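Local coordinates for protein putative glucoamylase (Bacteroides fragilis NCTC 9343, PDB 3EU8) that is probably a glucoamylase-like glycoside hydrolase, though its activity and substrate are unproven, at residues Lys240-Glu245 with Asn292-Ile297; Phe197-Tyr202 with Ile207-Ala212; His357-Met362 with Tyr370-Ala375; Asp51-Ala56 with Pro384-Ala389. One frame throughout, in Å; residues are numbered along the deposited sequence.

In the fold
Interaction 2 is buried throughout and joins a loop to helix 206-214 by one tyrosine hydrogen bond and apolar contacts. Interaction 3 is also buried, but no hydrogen bond crosses between its segments; a phenylalanine packs against helix 349-361. Interaction 1 is partly buried: a hairpin turn rests on helix 281-298 by van der Waals contact, and its carboxylate is paired with an arginine. Interaction 4 lies at the surface and depends on a salt bridge and a water. Interactions 3 and 4 touch each other, through Gly371 O with Tyr387 OH and Asp374 N with Arg386 O. Interaction 2 lies across the chain's centre from both.

Interaction 1 of 4, residues Lys240-Glu245 with Asn292-Ile297; sequences KVEGIE and NREYCI
The ring of Tyr295 receives the carboxylate of Glu242 at its edge. Glu242 OE2 lies in the ring plane, 3.4 Å from Tyr295 CD2. The carboxylate plane is turned 79° from the ring plane, so the two groups are nearly perpendicular. The same oxygen also lies 3.6 Å from Tyr295 CB. Nearby on the helix, the guanidinium of Arg293 has Ile297 CD1 over the centre of one face, 3.5 Å above the plane.

Glu242 sits in the type I' turn from Val241 to Ile244, which links strands 236-241 and 244-248 of a beta hairpin. Its side chain points at helix 281-298 and bends at chi2 (-68°). The bend lays CG and the carboxylate along the backbone and CB of Tyr295. Farther back, Glu242 CB meets Glu294 CB at 3.8 Å. Ile244 extends this apolar patch, with CD1 4.1 Å from Glu294 CB. The end of Glu294 leads away from the hairpin.

No hydrogen bond joins the two segments. Glu242 instead forms a salt bridge through OE1 with Arg298, just beyond the helical segment, and Tyr295 OH bonds to Asp332. The Glu242 and Glu294 carboxylates carry like charges, with OE1 of Glu242 5.9 Å from OE2 of Glu294. The turn thus meets the helix by van der Waals contact, carbon on carbon and a carboxylate oxygen at a ring edge, while the charge of Glu242 is probably balanced by Arg298 at the helix end.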
# COMPACT_ATOMS: atom_id res chain seq x y z
N LYS A 240 -12.14 15.85 -16.52
CA LYS A 240 -11.67 16.72 -15.43
C LYS A 240 -12.48 16.54 -14.15
O LYS A 240 -13.68 16.33 -14.19
CB LYS A 240 -11.62 18.20 -15.81
CG LYS A 240 -10.67 18.50 -16.96
CD LYS A 240 -10.68 19.96 -17.34
CE LYS A 240 -9.33 20.39 -17.85
NZ LYS A 240 -8.98 19.70 -19.13
N VAL A 241 -11.77 16.56 -13.03
CA VAL A 241 -12.36 16.58 -11.70
C VAL A 241 -11.64 17.70 -10.97
O VAL A 241 -10.40 17.78 -11.05
CB VAL A 241 -12.19 15.27 -10.98
CG1 VAL A 241 -12.95 15.32 -9.63
CG2 VAL A 241 -12.69 14.13 -11.86
N GLU A 242 -12.42 18.57 -10.30
CA GLU A 242 -11.92 19.77 -9.62
C GLU A 242 -11.03 20.58 -10.56
O GLU A 242 -10.05 21.18 -10.14
CB GLU A 242 -11.15 19.44 -8.34
CG GLU A 242 -11.94 18.72 -7.29
CD GLU A 242 -13.05 19.54 -6.64
OE1 GLU A 242 -13.02 20.80 -6.63
OE2 GLU A 242 -13.97 18.88 -6.13
N GLY A 243 -11.40 20.60 -11.84
CA GLY A 243 -10.64 21.35 -12.86
C GLY A 243 -9.31 20.73 -13.29
O GLY A 243 -8.54 21.35 -14.02
N ILE A 244 -9.05 19.49 -12.86
CA ILE A 244 -7.77 18.84 -13.08
C ILE A 244 -7.99 17.60 -13.99
O ILE A 244 -8.94 16.85 -13.81
CB ILE A 244 -7.09 18.54 -11.75
CG1 ILE A 244 -6.82 19.84 -11.02
CG2 ILE A 244 -5.75 17.74 -11.91
CD1 ILE A 244 -6.55 19.66 -9.53
N GLU A 245 -7.16 17.47 -15.01
CA GLU A 245 -7.25 16.36 -15.96
C GLU A 245 -6.85 15.03 -15.31
O GLU A 245 -5.79 14.92 -14.68
CB GLU A 245 -6.33 16.64 -17.15
CG GLU A 245 -6.42 15.69 -18.37
CD GLU A 245 -7.76 15.73 -19.13
OE1 GLU A 245 -8.48 16.77 -19.20
OE2 GLU A 245 -8.08 14.66 -19.69
N ASN A 292 -7.61 15.61 -5.10
CA ASN A 292 -7.90 15.39 -3.70
C ASN A 292 -7.63 16.68 -2.92
O ASN A 292 -8.48 17.15 -2.17
CB ASN A 292 -7.02 14.23 -3.17
CG ASN A 292 -7.59 13.58 -1.90
OD1 ASN A 292 -7.46 14.12 -0.81
ND2 ASN A 292 -8.19 12.41 -2.05
N ARG A 293 -6.44 17.24 -3.10
CA ARG A 293 -6.05 18.48 -2.46
C ARG A 293 -7.02 19.61 -2.80
O ARG A 293 -7.44 20.37 -1.92
CB ARG A 293 -4.67 18.85 -2.93
CG ARG A 293 -4.17 20.15 -2.44
CD ARG A 293 -2.78 20.39 -2.94
NE ARG A 293 -2.28 21.68 -2.46
CZ ARG A 293 -2.46 22.86 -3.07
NH1 ARG A 293 -3.14 22.98 -4.20
NH2 ARG A 293 -1.96 23.94 -2.50
N GLU A 294 -7.39 19.71 -4.07
CA GLU A 294 -8.26 20.76 -4.52
C GLU A 294 -9.64 20.66 -3.88
O GLU A 294 -10.18 21.67 -3.45
CB GLU A 294 -8.38 20.77 -6.03
CG GLU A 294 -8.87 22.11 -6.57
CD GLU A 294 -7.88 23.28 -6.32
OE1 GLU A 294 -6.65 23.05 -6.17
OE2 GLU A 294 -8.35 24.43 -6.24
N TYR A 295 -10.20 19.45 -3.82
CA TYR A 295 -11.53 19.29 -3.19
C TYR A 295 -11.51 19.76 -1.74
O TYR A 295 -12.44 20.42 -1.30
CB TYR A 295 -12.02 17.85 -3.29
CG TYR A 295 -13.22 17.62 -2.41
CD1 TYR A 295 -13.07 17.30 -1.07
CD2 TYR A 295 -14.51 17.77 -2.92
CE1 TYR A 295 -14.18 17.14 -0.25
CE2 TYR A 295 -15.59 17.59 -2.12
CZ TYR A 295 -15.44 17.29 -0.80
OH TYR A 295 -16.57 17.15 -0.01
N CYS A 296 -10.43 19.45 -1.02
CA CYS A 296 -10.28 19.81 0.39
C CYS A 296 -10.10 21.32 0.60
O CYS A 296 -10.61 21.86 1.56
CB CYS A 296 -9.08 19.06 1.02
SG CYS A 296 -9.32 17.29 1.19
N ILE A 297 -9.39 21.98 -0.31
CA ILE A 297 -9.24 23.42 -0.28
C ILE A 297 -10.59 24.13 -0.58
O ILE A 297 -10.95 25.17 0.03
CB ILE A 297 -8.13 23.89 -1.29
CG1 ILE A 297 -6.74 23.42 -0.84
CG2 ILE A 297 -8.12 25.43 -1.42
CD1 ILE A 297 -5.60 23.92 -1.74

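Interaction 2 of 4, residues Phe197-Tyr202 with Ile207-Ala212; sequences FPVHGY and IMYILA
A loop and the helix that soon follows it meet here: Val199, in the loop before helix 206-214, faces Met208 and Tyr209 on that helix. All three residues are buried. Tyr209 OH donates a hydrogen bond to Val199 O at 2.5 Å, which is very short. The carbonyl oxygen lies at the edge of the phenol ring, near its plane. The Val199 and Tyr209 side chains slide past each other in opposite directions, and Val199 CG1 comes 4.1 Å from Tyr209 CE2.

Met208, modelled as selenomethionine, meets Val199 tip to tip. Its CE is 3.6 Å from Val199 CB and also touches both methyl branches. The chain runs extended through chi1 and chi2, then turns at chi3 (68°), which swings CE onto the valine.

Tyr209 OH has a second partner, Leu183 N, and Val199 and Leu183 also share a backbone hydrogen bond. The hydroxyl thus ties the helix to two neighbouring backbone segments. Trp229, at the end of helix 222-229, meets the Tyr209 ring, and Met208 also touches Val133 of helix 132-149. Helix 206-214 packed among helices 132-149 and 222-229 is consistent with the alpha/alpha toroid of six-hairpin glycosidases.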
# COMPACT_ATOMS: atom_id res chain seq x y z
N PHE A 197 -15.43 -11.65 -8.31
CA PHE A 197 -15.01 -10.28 -8.48
C PHE A 197 -13.89 -10.22 -9.51
O PHE A 197 -12.71 -10.19 -9.14
CB PHE A 197 -14.56 -9.74 -7.11
CG PHE A 197 -14.66 -8.24 -6.98
CD1 PHE A 197 -13.67 -7.41 -7.51
CD2 PHE A 197 -15.75 -7.66 -6.33
CE1 PHE A 197 -13.75 -6.01 -7.40
CE2 PHE A 197 -15.85 -6.26 -6.21
CZ PHE A 197 -14.85 -5.44 -6.74
N PRO A 198 -14.23 -10.21 -10.82
CA PRO A 198 -13.14 -9.95 -11.79
C PRO A 198 -12.64 -8.52 -11.64
O PRO A 198 -13.44 -7.63 -11.40
CB PRO A 198 -13.80 -10.19 -13.17
CG PRO A 198 -15.27 -10.07 -12.95
CD PRO A 198 -15.54 -10.37 -11.47
N VAL A 199 -11.34 -8.31 -11.79
CA VAL A 199 -10.74 -7.05 -11.46
C VAL A 199 -10.43 -6.25 -12.73
O VAL A 199 -9.53 -6.62 -13.49
CB VAL A 199 -9.45 -7.26 -10.61
CG1 VAL A 199 -8.80 -5.93 -10.30
CG2 VAL A 199 -9.79 -8.02 -9.36
N HIS A 200 -11.16 -5.14 -12.89
CA HIS A 200 -11.02 -4.21 -13.99
C HIS A 200 -10.51 -2.88 -13.44
O HIS A 200 -10.92 -2.48 -12.36
CB HIS A 200 -12.37 -3.97 -14.71
CG HIS A 200 -13.12 -5.22 -15.07
ND1 HIS A 200 -12.66 -6.12 -16.01
CD2 HIS A 200 -14.34 -5.67 -14.69
CE1 HIS A 200 -13.54 -7.10 -16.14
NE2 HIS A 200 -14.56 -6.86 -15.34
N GLY A 201 -9.68 -2.17 -14.21
CA GLY A 201 -9.13 -0.88 -13.77
C GLY A 201 -9.98 0.31 -14.19
O GLY A 201 -11.00 0.12 -14.90
N TYR A 202 -9.62 1.53 -13.77
CA TYR A 202 -8.49 1.77 -12.86
C TYR A 202 -8.93 1.70 -11.38
O TYR A 202 -9.99 2.18 -11.01
CB TYR A 202 -7.77 3.11 -13.16
CG TYR A 202 -6.55 3.27 -12.27
CD1 TYR A 202 -5.35 2.64 -12.60
CD2 TYR A 202 -6.61 4.00 -11.07
CE1 TYR A 202 -4.26 2.71 -11.78
CE2 TYR A 202 -5.48 4.10 -10.23
CZ TYR A 202 -4.31 3.43 -10.58
OH TYR A 202 -3.17 3.47 -9.79
N ILE A 207 -0.61 -3.57 -9.65
CA ILE A 207 0.57 -4.38 -9.35
C ILE A 207 0.24 -5.86 -9.43
O ILE A 207 1.09 -6.66 -9.80
CB ILE A 207 1.24 -3.99 -7.97
CG1 ILE A 207 2.72 -4.42 -7.92
CG2 ILE A 207 0.46 -4.53 -6.76
CD1 ILE A 207 3.59 -3.72 -9.02
N MSE A 208 -1.01 -6.23 -9.11
CA MSE A 208 -1.47 -7.63 -9.28
C MSE A 208 -1.29 -8.16 -10.70
O MSE A 208 -0.80 -9.27 -10.89
CB MSE A 208 -2.97 -7.76 -8.94
CG MSE A 208 -3.47 -9.22 -8.95
SE MSE A 208 -5.28 -9.42 -8.43
CE MSE A 208 -6.10 -8.51 -10.04
N TYR A 209 -1.76 -7.37 -11.68
CA TYR A 209 -1.62 -7.72 -13.10
C TYR A 209 -0.18 -7.78 -13.53
O TYR A 209 0.21 -8.73 -14.23
CB TYR A 209 -2.45 -6.77 -14.00
CG TYR A 209 -3.90 -7.18 -14.06
CD1 TYR A 209 -4.35 -8.10 -15.01
CD2 TYR A 209 -4.82 -6.68 -13.14
CE1 TYR A 209 -5.72 -8.53 -15.06
CE2 TYR A 209 -6.16 -7.09 -13.18
CZ TYR A 209 -6.60 -8.01 -14.15
OH TYR A 209 -7.90 -8.39 -14.15
N ILE A 210 0.61 -6.80 -13.09
CA ILE A 210 2.05 -6.77 -13.37
C ILE A 210 2.83 -7.98 -12.82
O ILE A 210 3.69 -8.53 -13.51
CB ILE A 210 2.71 -5.44 -12.90
CG1 ILE A 210 2.35 -4.33 -13.92
CG2 ILE A 210 4.27 -5.58 -12.84
CD1 ILE A 210 2.48 -2.95 -13.43
N LEU A 211 2.52 -8.38 -11.58
CA LEU A 211 3.17 -9.52 -10.98
C LEU A 211 2.67 -10.79 -11.61
O LEU A 211 3.47 -11.73 -11.81
CB LEU A 211 2.95 -9.53 -9.45
CG LEU A 211 3.78 -8.51 -8.67
CD1 LEU A 211 3.41 -8.50 -7.18
CD2 LEU A 211 5.30 -8.75 -8.86
N ALA A 212 1.38 -10.86 -11.95
CA ALA A 212 0.87 -12.05 -12.68
C ALA A 212 1.58 -12.26 -14.03
O ALA A 212 1.90 -13.40 -14.38
CB ALA A 212 -0.66 -11.98 -12.86

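Interaction 3 of 4, residues His357-Met362 with Tyr370-Ala375; sequences HHLYEM and YGFYDA. With EDO (1,2-ethanediol), chain O.
Phe372 meets helix 349-361 at Leu359 and Tyr360, and the second segment leads up to it through Tyr370 and Gly371. Tyr370 precedes the short strand 371-372; its backbone N bonds to Tyr387 OH. Gly371 follows, at backbone angles where a side chain would press on the carbonyl oxygen of Tyr370. Its own carbonyl bonds to the same Tyr387 hydroxyl.

Phe372 carries the contact. Its ring reaches the helix with CE1 leading, 3.5 Å from Leu359 CB. The leucine carbon approaches the ring obliquely. CE1 also lies 3.8 Å from Tyr360 N, which is at the ring's edge, in its plane. This is close packing against the helix backbone. CG of Phe372 stands anti to its own carbonyl carbon (chi1 -67°), and the ring extends from there toward the helix. No hydrogen bond crosses between the segments.

Beyond Phe372 the chain turns away. Tyr373 packs its ring with Tyr387, and Asp374 accepts a bond from Tyr317 N through OD2. Ala375 continues past Ser316.

On the helix, a 1,2-ethanediol, probably from the crystallisation liquor, lies beside His357. A weak hydrogen bond from its O2 to His357 ND1 is doubtful, because the diol's C2 crowds the same nitrogen. The His357 NE2 side bonds to Asp18 of helix 18-34.

Around the contact, Phe367 from the paired strand 367-368 meets the Phe372 ring edge-to-face and also meets Tyr360. Pro338 and Leu342 of helix 338-342 touch Phe372, and Pro338 also touches Leu359. The phenylalanine therefore links the small two-stranded sheet to helices 349-361 and 338-342.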
# COMPACT_ATOMS: atom_id res chain seq x y z
N HIS A 357 4.14 18.91 8.35
CA HIS A 357 4.48 19.90 9.38
C HIS A 357 3.23 20.30 10.19
O HIS A 357 3.26 20.31 11.42
CB HIS A 357 5.11 21.15 8.74
CG HIS A 357 6.56 21.00 8.40
ND1 HIS A 357 7.56 21.14 9.35
CD2 HIS A 357 7.18 20.74 7.22
CE1 HIS A 357 8.73 20.97 8.76
NE2 HIS A 357 8.53 20.71 7.48
N HIS A 358 2.14 20.59 9.50
CA HIS A 358 0.89 21.03 10.12
C HIS A 358 0.27 19.95 11.03
O HIS A 358 -0.19 20.23 12.15
CB HIS A 358 -0.08 21.52 9.03
CG HIS A 358 -1.43 21.95 9.55
ND1 HIS A 358 -1.68 23.21 10.05
CD2 HIS A 358 -2.61 21.28 9.62
CE1 HIS A 358 -2.94 23.28 10.44
NE2 HIS A 358 -3.52 22.13 10.19
N LEU A 359 0.29 18.71 10.59
CA LEU A 359 -0.17 17.61 11.39
C LEU A 359 0.72 17.40 12.61
O LEU A 359 0.22 17.23 13.72
CB LEU A 359 -0.26 16.34 10.54
CG LEU A 359 -1.32 16.31 9.42
CD1 LEU A 359 -1.20 14.93 8.79
CD2 LEU A 359 -2.75 16.67 9.89
N TYR A 360 2.04 17.43 12.42
CA TYR A 360 2.99 17.32 13.54
C TYR A 360 2.73 18.43 14.63
O TYR A 360 2.80 18.18 15.84
CB TYR A 360 4.43 17.40 13.00
CG TYR A 360 5.53 17.24 14.03
CD1 TYR A 360 5.99 18.33 14.77
CD2 TYR A 360 6.14 16.00 14.24
CE1 TYR A 360 6.99 18.18 15.73
CE2 TYR A 360 7.17 15.85 15.20
CZ TYR A 360 7.58 16.93 15.93
OH TYR A 360 8.60 16.77 16.86
N GLU A 361 2.43 19.64 14.18
CA GLU A 361 2.13 20.75 15.06
C GLU A 361 0.82 20.61 15.83
O GLU A 361 0.64 21.27 16.85
CB GLU A 361 2.13 22.06 14.27
CG GLU A 361 3.55 22.54 13.90
CD GLU A 361 3.59 23.41 12.64
OE1 GLU A 361 2.59 24.13 12.37
OE2 GLU A 361 4.61 23.36 11.92
N MSE A 362 -0.10 19.74 15.38
CA MSE A 362 -1.29 19.41 16.17
C MSE A 362 -0.97 18.62 17.44
O MSE A 362 -1.82 18.49 18.32
CB MSE A 362 -2.25 18.58 15.33
CG MSE A 362 -2.83 19.38 14.20
SE MSE A 362 -4.09 18.44 13.12
CE MSE A 362 -4.11 19.65 11.75
N TYR A 370 3.85 5.55 17.43
CA TYR A 370 4.20 4.87 16.20
C TYR A 370 3.81 5.68 14.98
O TYR A 370 3.49 5.13 13.94
CB TYR A 370 3.59 3.46 16.15
CG TYR A 370 3.94 2.64 17.37
CD1 TYR A 370 5.25 2.24 17.59
CD2 TYR A 370 2.98 2.25 18.30
CE1 TYR A 370 5.60 1.49 18.70
CE2 TYR A 370 3.32 1.50 19.42
CZ TYR A 370 4.64 1.12 19.60
OH TYR A 370 5.05 0.37 20.71
N GLY A 371 3.84 7.00 15.13
CA GLY A 371 3.62 7.91 14.03
C GLY A 371 2.22 8.47 14.05
O GLY A 371 1.54 8.43 15.06
N PHE A 372 1.78 9.00 12.92
CA PHE A 372 0.47 9.62 12.85
C PHE A 372 -0.60 8.57 13.02
O PHE A 372 -0.51 7.50 12.46
CB PHE A 372 0.26 10.30 11.52
CG PHE A 372 1.14 11.46 11.32
CD1 PHE A 372 0.84 12.66 11.95
CD2 PHE A 372 2.27 11.35 10.53
CE1 PHE A 372 1.64 13.72 11.78
CE2 PHE A 372 3.10 12.43 10.36
CZ PHE A 372 2.78 13.62 10.99
N TYR A 373 -1.62 8.90 13.81
CA TYR A 373 -2.75 8.01 13.97
C TYR A 373 -3.55 8.01 12.67
O TYR A 373 -3.35 8.87 11.80
CB TYR A 373 -3.65 8.47 15.11
CG TYR A 373 -3.01 8.41 16.47
CD1 TYR A 373 -2.48 7.22 16.95
CD2 TYR A 373 -2.97 9.53 17.30
CE1 TYR A 373 -1.90 7.14 18.21
CE2 TYR A 373 -2.38 9.45 18.59
CZ TYR A 373 -1.87 8.24 19.04
OH TYR A 373 -1.28 8.12 20.29
N ASP A 374 -4.47 7.06 12.57
CA ASP A 374 -5.11 6.72 11.31
C ASP A 374 -5.88 7.82 10.63
O ASP A 374 -5.81 7.95 9.43
CB ASP A 374 -6.06 5.53 11.51
CG ASP A 374 -6.38 4.83 10.22
OD1 ASP A 374 -5.43 4.35 9.55
OD2 ASP A 374 -7.60 4.77 9.87
N ALA A 375 -6.68 8.55 11.41
CA ALA A 375 -7.62 9.53 10.86
C ALA A 375 -8.06 10.43 11.99
O ALA A 375 -7.94 10.07 13.15
CB ALA A 375 -8.84 8.86 10.24
C1 EDO O . 7.23 21.96 13.69
O1 EDO O . 8.51 21.69 14.26
C2 EDO O . 7.33 21.64 12.21
O2 EDO O . 6.64 20.43 11.95

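Interaction 4 of 4, residues Asp51-Ala56 with Pro384-Ala389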
# COMPACT_ATOMS: atom_id res chain seq x y z
N ASP A 51 -5.92 2.78 22.97
CA ASP A 51 -6.98 2.69 24.00
C ASP A 51 -7.38 1.27 24.44
O ASP A 51 -8.12 1.14 25.38
CB ASP A 51 -8.21 3.41 23.48
CG ASP A 51 -8.64 2.93 22.11
OD1 ASP A 51 -8.07 3.43 21.10
OD2 ASP A 51 -9.53 2.04 22.04
N GLY A 52 -6.95 0.24 23.70
CA GLY A 52 -7.15 -1.14 24.07
C GLY A 52 -8.49 -1.76 23.74
O GLY A 52 -8.69 -2.94 23.98
N GLU A 53 -9.39 -0.97 23.19
CA GLU A 53 -10.73 -1.43 22.84
C GLU A 53 -10.80 -1.85 21.39
O GLU A 53 -10.42 -1.10 20.50
CB GLU A 53 -11.75 -0.32 23.14
CG GLU A 53 -13.22 -0.69 23.03
CD GLU A 53 -14.13 0.47 23.49
OE1 GLU A 53 -13.69 1.66 23.47
OE2 GLU A 53 -15.29 0.17 23.88
N TYR A 54 -11.28 -3.06 21.15
CA TYR A 54 -11.34 -3.66 19.82
C TYR A 54 -12.75 -4.20 19.58
O TYR A 54 -13.00 -5.37 19.85
CB TYR A 54 -10.31 -4.80 19.72
CG TYR A 54 -8.89 -4.31 19.75
CD1 TYR A 54 -8.29 -3.82 18.60
CD2 TYR A 54 -8.16 -4.31 20.92
CE1 TYR A 54 -7.00 -3.36 18.63
CE2 TYR A 54 -6.86 -3.83 20.97
CZ TYR A 54 -6.29 -3.35 19.82
OH TYR A 54 -5.00 -2.88 19.82
N PRO A 55 -13.66 -3.35 19.05
CA PRO A 55 -15.05 -3.74 18.81
C PRO A 55 -15.27 -4.60 17.54
O PRO A 55 -16.32 -5.24 17.41
CB PRO A 55 -15.74 -2.38 18.63
CG PRO A 55 -14.74 -1.57 17.92
CD PRO A 55 -13.42 -1.96 18.60
N ALA A 56 -14.31 -4.63 16.64
CA ALA A 56 -14.52 -5.26 15.35
C ALA A 56 -13.32 -6.07 14.92
O ALA A 56 -12.87 -5.95 13.77
CB ALA A 56 -14.82 -4.19 14.32
N PRO A 384 -8.95 9.45 17.29
CA PRO A 384 -8.61 8.12 17.77
C PRO A 384 -7.10 7.89 17.83
O PRO A 384 -6.36 8.33 16.94
CB PRO A 384 -9.25 7.19 16.72
CG PRO A 384 -9.25 8.00 15.48
CD PRO A 384 -9.62 9.39 15.99
N LYS A 385 -6.67 7.25 18.91
CA LYS A 385 -5.29 6.90 19.08
C LYS A 385 -5.13 5.46 18.55
O LYS A 385 -4.94 4.52 19.30
CB LYS A 385 -4.89 7.06 20.54
CG LYS A 385 -4.96 8.49 21.04
CD LYS A 385 -4.32 8.64 22.46
CE LYS A 385 -4.53 10.08 23.06
NZ LYS A 385 -3.52 11.07 22.61
N ARG A 386 -5.31 5.31 17.24
CA ARG A 386 -5.42 4.01 16.60
C ARG A 386 -4.67 4.03 15.25
O ARG A 386 -4.60 5.06 14.55
CB ARG A 386 -6.90 3.61 16.37
CG ARG A 386 -7.71 3.62 17.61
CD ARG A 386 -9.15 3.27 17.42
NE ARG A 386 -9.75 2.82 18.69
CZ ARG A 386 -10.99 2.33 18.81
NH1 ARG A 386 -11.78 2.22 17.76
NH2 ARG A 386 -11.43 1.94 19.97
N TYR A 387 -4.16 2.86 14.90
CA TYR A 387 -3.33 2.67 13.72
C TYR A 387 -3.86 1.50 12.89
O TYR A 387 -4.47 0.56 13.44
CB TYR A 387 -1.92 2.32 14.17
CG TYR A 387 -1.15 3.40 14.91
CD1 TYR A 387 -0.70 4.52 14.23
CD2 TYR A 387 -0.83 3.28 16.26
CE1 TYR A 387 0.02 5.53 14.88
CE2 TYR A 387 -0.08 4.28 16.93
CZ TYR A 387 0.35 5.39 16.24
OH TYR A 387 1.10 6.42 16.84
N LEU A 388 -3.60 1.55 11.59
CA LEU A 388 -3.83 0.42 10.65
C LEU A 388 -2.56 0.23 9.83
O LEU A 388 -2.00 1.23 9.34
CB LEU A 388 -5.02 0.70 9.69
CG LEU A 388 -6.44 0.85 10.24
CD1 LEU A 388 -7.40 1.30 9.14
CD2 LEU A 388 -6.94 -0.42 10.89
N ALA A 389 -2.12 -1.03 9.69
CA ALA A 389 -0.93 -1.40 8.88
C ALA A 389 -0.96 -0.79 7.51
O ALA A 389 0.07 -0.28 7.04
CB ALA A 389 -0.80 -2.95 8.77
O HOH W 1 -8.44 6.00 20.86
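Arg386 grips Asp51 side-on with two nitrogens. NE gives a hydrogen bond to Asp51 OD1 at 3.0 Å, and NH2 gives one to Asp51 OD2 at 2.8 Å. Both bonds are nearly straight, at 168° and 170°, and both use the syn side of the carboxylate. The carboxylate and guanidinium planes are only 26° apart. The arginine chain is extended from CG to NE, which carries its head across to the loop.

Asp51 OD2 also accepts from Glu53 N at 3.2 Å, forming an Asx turn. Glu53 N and Arg386 NH2 come from opposite faces of the carboxylate, so the group is held on both sides. A water accepts from Lys385 N and donates to Asp51 OD1 at 2.6 Å, giving that oxygen a second partner. The Glu53 carboxylate is farther off, with OE1 4.2 Å from Arg386 NH2, and probably adds a mild attraction.

The contact lies at the surface, between the loop after strand 47-49 and the start of strand 386-388. Those two strands pair antiparallel, and Tyr48 bonds to Tyr387 through the backbone. Arg386 also packs on His49 and on Tyr317 of strand 317-318. Helix 389-404 begins directly after strand 386-388, with Leu388 as its N-cap residue.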